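Local coordinates for protein type III Pentaketide Synthase (Neurospora crassa, PDB 3EUO) that probably condenses acyl units into a pentaketide as a fungal type III polyketide synthase of the chalcone and stilbene synthase family, at residues A[231-243]-A[253-265]. Sequence-based numbering, arbitrary orientation.
Sequences NRVIPDSEHDLGF and VLSPRVPVLAKAS
Asp240 meets Ser255 and Arg257 where the hairpin 241-246/249-254 gives way to helix 258-277, within the C-terminal chalcone/stilbene synthase domain. Its backbone O accepts from Ser255 N at 2.9 Å. Its CG lies beside its backbone N (chi1 -65°), bringing the carboxylate to Arg257. Arg257 NH1 reaches Asp240 OD2 at 2.7 Å, on the syn side, in a salt bridge. The bond is bent, 132° at the hydrogen, with the flat groups 40° apart. Leu261 CD1 lies over one guanidinium face, toward its border. Ser255 OG accepts from Arg257 N, capping the turn.

Packing is close at the hairpin end. Gly242 and Val253 form an antiparallel hydrogen-bonded pair, with Val253 N 2.9 Å from Gly242 O. Val253 CG1 sits 3.3 Å from His239 O. The other end is sparser, with no crossing hydrogen bond: Ile234 CD1 touches Leu261 O at 3.6 Å and Ser265 CB at 3.7 Å. On the solvent side, the His239 ring approaches Arg257 NH1 obliquely.

With an alanine in place of Asp240, the Arg257 guanidinium is likely to lose its carboxylate mate and swing more freely. One aspartate thus joins the hairpin to the turn before helix 258-277, through its backbone to Ser255 and its carboxylate to Arg257.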
ATOM      1  N   ASN A 231       3.335 -17.021  -5.306  1.00 16.35           N
ATOM      2  CA  ASN A 231       2.141 -16.202  -5.263  1.00 16.42           C
ATOM      3  C   ASN A 231       1.347 -16.405  -6.550  1.00 16.40           C
ATOM      4  O   ASN A 231       1.923 -16.463  -7.630  1.00 16.10           O
ATOM      5  CB  ASN A 231       2.493 -14.723  -5.036  1.00 16.79           C
ATOM      6  CG  ASN A 231       3.283 -14.124  -6.180  1.00 17.40           C
ATOM      7  OD1 ASN A 231       4.450 -14.451  -6.381  1.00 18.26           O
ATOM      8  ND2 ASN A 231       2.647 -13.242  -6.940  1.00 18.79           N
ATOM      9  N   ARG A 232       0.031 -16.546  -6.421  1.00 16.58           N
ATOM     10  CA  ARG A 232      -0.849 -16.762  -7.575  1.00 16.95           C
ATOM     11  C   ARG A 232      -2.145 -16.016  -7.344  1.00 16.31           C
ATOM     12  O   ARG A 232      -2.556 -15.839  -6.201  1.00 16.47           O
ATOM     13  CB  ARG A 232      -1.201 -18.248  -7.724  1.00 17.60           C
ATOM     14  CG  ARG A 232      -0.084 -19.167  -8.180  1.00 22.55           C
ATOM     15  CD  ARG A 232      -0.276 -19.614  -9.637  1.00 29.01           C
ATOM     16  NE  ARG A 232       0.876 -20.383 -10.128  1.00 33.58           N
ATOM     17  CZ  ARG A 232       1.204 -20.540 -11.415  1.00 35.37           C
ATOM     18  NH1 ARG A 232       0.485 -19.970 -12.378  1.00 36.86           N
ATOM     19  NH2 ARG A 232       2.274 -21.254 -11.744  1.00 36.30           N
ATOM     20  N   VAL A 233      -2.800 -15.619  -8.431  1.00 15.65           N
ATOM     21  CA  VAL A 233      -4.169 -15.119  -8.373  1.00 15.14           C
ATOM     22  C   VAL A 233      -5.091 -16.166  -9.006  1.00 14.93           C
ATOM     23  O   VAL A 233      -4.833 -16.630 -10.118  1.00 14.21           O
ATOM     24  CB  VAL A 233      -4.318 -13.765  -9.098  1.00 15.03           C
ATOM     25  CG1 VAL A 233      -5.764 -13.336  -9.152  1.00 15.81           C
ATOM     26  CG2 VAL A 233      -3.478 -12.707  -8.398  1.00 15.31           C
ATOM     27  N   ILE A 234      -6.133 -16.560  -8.278  1.00 14.55           N
ATOM     28  CA  ILE A 234      -7.129 -17.505  -8.799  1.00 15.17           C
ATOM     29  C   ILE A 234      -8.023 -16.745  -9.781  1.00 15.74           C
ATOM     30  O   ILE A 234      -8.594 -15.716  -9.423  1.00 15.51           O
ATOM     31  CB  ILE A 234      -7.982 -18.150  -7.658  1.00 14.91           C
ATOM     32  CG1 ILE A 234      -7.078 -18.902  -6.662  1.00 15.18           C
ATOM     33  CG2 ILE A 234      -9.062 -19.069  -8.245  1.00 15.55           C
ATOM     34  CD1 ILE A 234      -7.797 -19.512  -5.438  1.00 15.45           C
ATOM     35  N   PRO A 235      -8.142 -17.240 -11.030  1.00 16.85           N
ATOM     36  CA  PRO A 235      -8.860 -16.457 -12.041  1.00 17.31           C
ATOM     37  C   PRO A 235     -10.335 -16.283 -11.707  1.00 17.54           C
ATOM     38  O   PRO A 235     -10.946 -17.177 -11.102  1.00 17.52           O
ATOM     39  CB  PRO A 235      -8.718 -17.301 -13.316  1.00 17.49           C
ATOM     40  CG  PRO A 235      -7.613 -18.255 -13.037  1.00 18.10           C
ATOM     41  CD  PRO A 235      -7.659 -18.520 -11.576  1.00 17.13           C
ATOM     42  N   ASP A 236     -10.875 -15.130 -12.105  1.00 17.92           N
ATOM     43  CA  ASP A 236     -12.305 -14.806 -12.039  1.00 18.50           C
ATOM     44  C   ASP A 236     -12.951 -15.071 -10.675  1.00 17.96           C
ATOM     45  O   ASP A 236     -14.022 -15.693 -10.571  1.00 17.80           O
ATOM     46  CB  ASP A 236     -13.057 -15.495 -13.187  1.00 19.22           C
ATOM     47  CG  ASP A 236     -12.447 -15.173 -14.551  1.00 21.42           C
ATOM     48  OD1 ASP A 236     -12.181 -13.980 -14.835  1.00 23.47           O
ATOM     49  OD2 ASP A 236     -12.216 -16.119 -15.331  1.00 24.91           O
ATOM     50  N   SER A 237     -12.286 -14.577  -9.633  1.00 17.19           N
ATOM     51  CA  SER A 237     -12.721 -14.776  -8.254  1.00 16.53           C
ATOM     52  C   SER A 237     -12.740 -13.480  -7.426  1.00 16.51           C
ATOM     53  O   SER A 237     -12.863 -13.529  -6.198  1.00 16.27           O
ATOM     54  CB  SER A 237     -11.872 -15.856  -7.568  1.00 16.27           C
ATOM     55  OG  SER A 237     -10.507 -15.469  -7.487  1.00 15.06           O
ATOM     56  N   GLU A 238     -12.650 -12.333  -8.102  1.00 16.61           N
ATOM     57  CA  GLU A 238     -12.761 -11.019  -7.449  1.00 17.07           C
ATOM     58  C   GLU A 238     -14.022 -10.881  -6.608  1.00 17.39           C
ATOM     59  O   GLU A 238     -13.969 -10.379  -5.490  1.00 17.09           O
ATOM     60  CB  GLU A 238     -12.772  -9.885  -8.476  1.00 17.13           C
ATOM     61  CG  GLU A 238     -11.548  -9.798  -9.322  1.00 18.32           C
ATOM     62  CD  GLU A 238     -11.671 -10.549 -10.639  1.00 20.26           C
ATOM     63  OE1 GLU A 238     -12.605 -11.374 -10.817  1.00 20.66           O
ATOM     64  OE2 GLU A 238     -10.808 -10.309 -11.505  1.00 20.31           O
ATOM     65  N   HIS A 239     -15.150 -11.332  -7.156  1.00 17.47           N
ATOM     66  CA  HIS A 239     -16.456 -11.171  -6.509  1.00 18.23           C
ATOM     67  C   HIS A 239     -16.663 -12.099  -5.312  1.00 17.76           C
ATOM     68  O   HIS A 239     -17.645 -11.954  -4.566  1.00 18.51           O
ATOM     69  CB  HIS A 239     -17.583 -11.376  -7.536  1.00 18.49           C
ATOM     70  CG  HIS A 239     -17.618 -12.754  -8.130  1.00 20.65           C
ATOM     71  ND1 HIS A 239     -16.684 -13.196  -9.046  1.00 22.52           N
ATOM     72  CD2 HIS A 239     -18.479 -13.783  -7.945  1.00 21.76           C
ATOM     73  CE1 HIS A 239     -16.967 -14.440  -9.394  1.00 22.50           C
ATOM     74  NE2 HIS A 239     -18.052 -14.819  -8.744  1.00 23.47           N
ATOM     75  N   ASP A 240     -15.745 -13.043  -5.120  1.00 17.15           N
ATOM     76  CA  ASP A 240     -15.873 -14.036  -4.060  1.00 16.89           C
ATOM     77  C   ASP A 240     -15.339 -13.585  -2.701  1.00 16.37           C
ATOM     78  O   ASP A 240     -15.727 -14.128  -1.676  1.00 16.15           O
ATOM     79  CB  ASP A 240     -15.203 -15.343  -4.472  1.00 17.16           C
ATOM     80  CG  ASP A 240     -15.887 -15.985  -5.654  1.00 18.25           C
ATOM     81  OD1 ASP A 240     -17.063 -16.370  -5.517  1.00 18.89           O
ATOM     82  OD2 ASP A 240     -15.257 -16.086  -6.721  1.00 19.45           O
ATOM     83  N   LEU A 241     -14.444 -12.599  -2.703  1.00 15.77           N
ATOM     84  CA  LEU A 241     -13.758 -12.197  -1.481  1.00 15.05           C
ATOM     85  C   LEU A 241     -13.256 -10.775  -1.634  1.00 14.47           C
ATOM     86  O   LEU A 241     -12.549 -10.455  -2.584  1.00 14.64           O
ATOM     87  CB  LEU A 241     -12.594 -13.150  -1.182  1.00 14.76           C
ATOM     88  CG  LEU A 241     -11.939 -13.092   0.196  1.00 15.87           C
ATOM     89  CD1 LEU A 241     -12.969 -13.245   1.321  1.00 16.39           C
ATOM     90  CD2 LEU A 241     -10.870 -14.164   0.308  1.00 15.55           C
ATOM     91  N   GLY A 242     -13.634  -9.925  -0.689  1.00 14.06           N
ATOM     92  CA  GLY A 242     -13.332  -8.506  -0.792  1.00 13.35           C
ATOM     93  C   GLY A 242     -13.637  -7.744   0.474  1.00 13.03           C
ATOM     94  O   GLY A 242     -14.145  -8.304   1.450  1.00 12.95           O
ATOM     95  N   PHE A 243     -13.326  -6.451   0.448  1.00 12.64           N
ATOM     96  CA  PHE A 243     -13.500  -5.578   1.605  1.00 12.97           C
ATOM     97  C   PHE A 243     -13.691  -4.186   1.001  1.00 12.88           C
ATOM     98  O   PHE A 243     -12.726  -3.541   0.588  1.00 12.36           O
ATOM     99  CB  PHE A 243     -12.258  -5.659   2.511  1.00 13.41           C
ATOM    100  CG  PHE A 243     -12.519  -5.364   3.973  1.00 13.81           C
ATOM    101  CD1 PHE A 243     -13.712  -5.736   4.593  1.00 15.65           C
ATOM    102  CD2 PHE A 243     -11.526  -4.761   4.745  1.00 15.33           C
ATOM    103  CE1 PHE A 243     -13.927  -5.478   5.946  1.00 15.68           C
ATOM    104  CE2 PHE A 243     -11.734  -4.497   6.105  1.00 14.67           C
ATOM    105  CZ  PHE A 243     -12.933  -4.857   6.706  1.00 14.65           C
ATOM    106  N   VAL A 253     -16.963  -8.757   1.675  1.00 15.37           N
ATOM    107  CA  VAL A 253     -17.547  -9.532   0.578  1.00 16.27           C
ATOM    108  C   VAL A 253     -17.046 -10.964   0.769  1.00 16.98           C
ATOM    109  O   VAL A 253     -15.846 -11.193   0.919  1.00 16.45           O
ATOM    110  CB  VAL A 253     -17.140  -8.987  -0.826  1.00 16.36           C
ATOM    111  CG1 VAL A 253     -17.678  -9.889  -1.945  1.00 16.06           C
ATOM    112  CG2 VAL A 253     -17.650  -7.559  -1.016  1.00 16.62           C
ATOM    113  N   LEU A 254     -17.975 -11.916   0.800  1.00 17.75           N
ATOM    114  CA  LEU A 254     -17.635 -13.310   1.049  1.00 18.99           C
ATOM    115  C   LEU A 254     -18.692 -14.231   0.440  1.00 19.37           C
ATOM    116  O   LEU A 254     -19.860 -14.221   0.847  1.00 19.71           O
ATOM    117  CB  LEU A 254     -17.469 -13.560   2.554  1.00 18.90           C
ATOM    118  CG  LEU A 254     -17.112 -14.948   3.095  1.00 20.34           C
ATOM    119  CD1 LEU A 254     -15.841 -15.525   2.456  1.00 20.56           C
ATOM    120  CD2 LEU A 254     -16.956 -14.872   4.601  1.00 20.10           C
ATOM    121  N   SER A 255     -18.276 -15.012  -0.547  1.00 19.91           N
ATOM    122  CA  SER A 255     -19.189 -15.905  -1.252  1.00 20.56           C
ATOM    123  C   SER A 255     -19.037 -17.315  -0.705  1.00 21.18           C
ATOM    124  O   SER A 255     -18.033 -17.622  -0.049  1.00 20.79           O
ATOM    125  CB  SER A 255     -18.898 -15.902  -2.751  1.00 20.86           C
ATOM    126  OG  SER A 255     -17.879 -16.829  -3.060  1.00 20.60           O
ATOM    127  N   PRO A 256     -20.041 -18.179  -0.963  1.00 21.77           N
ATOM    128  CA  PRO A 256     -19.915 -19.587  -0.575  1.00 22.38           C
ATOM    129  C   PRO A 256     -18.834 -20.342  -1.355  1.00 22.64           C
ATOM    130  O   PRO A 256     -18.444 -21.433  -0.946  1.00 23.46           O
ATOM    131  CB  PRO A 256     -21.305 -20.165  -0.864  1.00 22.38           C
ATOM    132  CG  PRO A 256     -21.933 -19.237  -1.818  1.00 22.28           C
ATOM    133  CD  PRO A 256     -21.351 -17.882  -1.574  1.00 21.70           C
ATOM    134  N   ARG A 257     -18.344 -19.758  -2.447  1.00 22.65           N
ATOM    135  CA  ARG A 257     -17.314 -20.399  -3.283  1.00 22.45           C
ATOM    136  C   ARG A 257     -15.930 -20.467  -2.634  1.00 21.98           C
ATOM    137  O   ARG A 257     -15.126 -21.334  -2.980  1.00 21.45           O
ATOM    138  CB  ARG A 257     -17.169 -19.676  -4.624  1.00 22.45           C
ATOM    139  CG  ARG A 257     -18.450 -19.482  -5.417  1.00 24.47           C
ATOM    140  CD  ARG A 257     -18.165 -18.630  -6.646  1.00 26.84           C
ATOM    141  NE  ARG A 257     -17.696 -19.433  -7.764  1.00 28.86           N
ATOM    142  CZ  ARG A 257     -16.779 -19.058  -8.656  1.00 27.27           C
ATOM    143  NH1 ARG A 257     -16.161 -17.879  -8.580  1.00 24.72           N
ATOM    144  NH2 ARG A 257     -16.463 -19.898  -9.628  1.00 27.27           N
ATOM    145  N   VAL A 258     -15.650 -19.550  -1.709  1.00 21.55           N
ATOM    146  CA  VAL A 258     -14.283 -19.342  -1.213  1.00 21.37           C
ATOM    147  C   VAL A 258     -13.584 -20.606  -0.696  1.00 21.21           C
ATOM    148  O   VAL A 258     -12.465 -20.882  -1.115  1.00 21.13           O
ATOM    149  CB  VAL A 258     -14.198 -18.195  -0.172  1.00 21.24           C
ATOM    150  CG1 VAL A 258     -12.769 -18.028   0.356  1.00 21.80           C
ATOM    151  CG2 VAL A 258     -14.683 -16.901  -0.793  1.00 20.79           C
ATOM    152  N   PRO A 259     -14.236 -21.378   0.195  1.00 21.46           N
ATOM    153  CA  PRO A 259     -13.542 -22.572   0.703  1.00 21.47           C
ATOM    154  C   PRO A 259     -13.193 -23.554  -0.416  1.00 21.18           C
ATOM    155  O   PRO A 259     -12.117 -24.155  -0.393  1.00 21.40           O
ATOM    156  CB  PRO A 259     -14.561 -23.197   1.666  1.00 21.56           C
ATOM    157  CG  PRO A 259     -15.532 -22.110   1.981  1.00 22.26           C
ATOM    158  CD  PRO A 259     -15.590 -21.245   0.769  1.00 21.38           C
ATOM    159  N   VAL A 260     -14.087 -23.692  -1.394  1.00 20.92           N
ATOM    160  CA  VAL A 260     -13.875 -24.614  -2.506  1.00 20.25           C
ATOM    161  C   VAL A 260     -12.707 -24.154  -3.377  1.00 19.91           C
ATOM    162  O   VAL A 260     -11.820 -24.951  -3.693  1.00 19.31           O
ATOM    163  CB  VAL A 260     -15.168 -24.842  -3.339  1.00 20.56           C
ATOM    164  CG1 VAL A 260     -14.853 -25.544  -4.651  1.00 20.21           C
ATOM    165  CG2 VAL A 260     -16.174 -25.666  -2.536  1.00 21.55           C
ATOM    166  N   LEU A 261     -12.699 -22.867  -3.734  1.00 19.34           N
ATOM    167  CA  LEU A 261     -11.634 -22.290  -4.564  1.00 19.36           C
ATOM    168  C   LEU A 261     -10.277 -22.351  -3.859  1.00 19.53           C
ATOM    169  O   LEU A 261      -9.266 -22.699  -4.475  1.00 19.74           O
ATOM    170  CB  LEU A 261     -11.971 -20.848  -4.962  1.00 19.06           C
ATOM    171  CG  LEU A 261     -13.215 -20.615  -5.837  1.00 18.96           C
ATOM    172  CD1 LEU A 261     -13.587 -19.134  -5.862  1.00 18.04           C
ATOM    173  CD2 LEU A 261     -13.027 -21.151  -7.254  1.00 18.26           C
ATOM    174  N   ALA A 262     -10.278 -22.029  -2.568  1.00 19.97           N
ATOM    175  CA  ALA A 262      -9.069 -22.084  -1.747  1.00 20.43           C
ATOM    176  C   ALA A 262      -8.529 -23.504  -1.679  1.00 20.72           C
ATOM    177  O   ALA A 262      -7.353 -23.739  -1.975  1.00 20.93           O
ATOM    178  CB  ALA A 262      -9.348 -21.552  -0.358  1.00 20.59           C
ATOM    179  N   LYS A 263      -9.397 -24.455  -1.330  1.00 20.69           N
ATOM    180  CA  LYS A 263      -8.994 -25.858  -1.226  1.00 20.86           C
ATOM    181  C   LYS A 263      -8.346 -26.332  -2.525  1.00 20.61           C
ATOM    182  O   LYS A 263      -7.313 -26.999  -2.494  1.00 20.77           O
ATOM    183  CB  LYS A 263     -10.184 -26.748  -0.859  1.00 20.81           C
ATOM    184  CG  LYS A 263      -9.812 -28.211  -0.627  1.00 20.94           C
ATOM    185  CD  LYS A 263     -11.026 -29.058  -0.311  1.00 21.60           C
ATOM    186  CE  LYS A 263     -10.649 -30.534  -0.219  1.00 21.57           C
ATOM    187  NZ  LYS A 263     -11.805 -31.370   0.201  1.00 24.09           N
ATOM    188  N   ALA A 264      -8.952 -25.962  -3.654  1.00 20.79           N
ATOM    189  CA  ALA A 264      -8.477 -26.353  -4.985  1.00 20.74           C
ATOM    190  C   ALA A 264      -7.109 -25.777  -5.356  1.00 20.87           C
ATOM    191  O   ALA A 264      -6.394 -26.350  -6.183  1.00 20.62           O
ATOM    192  CB  ALA A 264      -9.515 -25.978  -6.049  1.00 20.88           C
ATOM    193  N   SER A 265      -6.747 -24.649  -4.754  1.00 21.10           N
ATOM    194  CA  SER A 265      -5.494 -23.975  -5.093  1.00 21.19           C
ATOM    195  C   SER A 265      -4.262 -24.546  -4.388  1.00 21.05           C
ATOM    196  O   SER A 265      -3.135 -24.300  -4.826  1.00 21.15           O
ATOM    197  CB  SER A 265      -5.593 -22.472  -4.810  1.00 21.30           C
ATOM    198  OG  SER A 265      -5.608 -22.218  -3.417  1.00 21.39           O
TER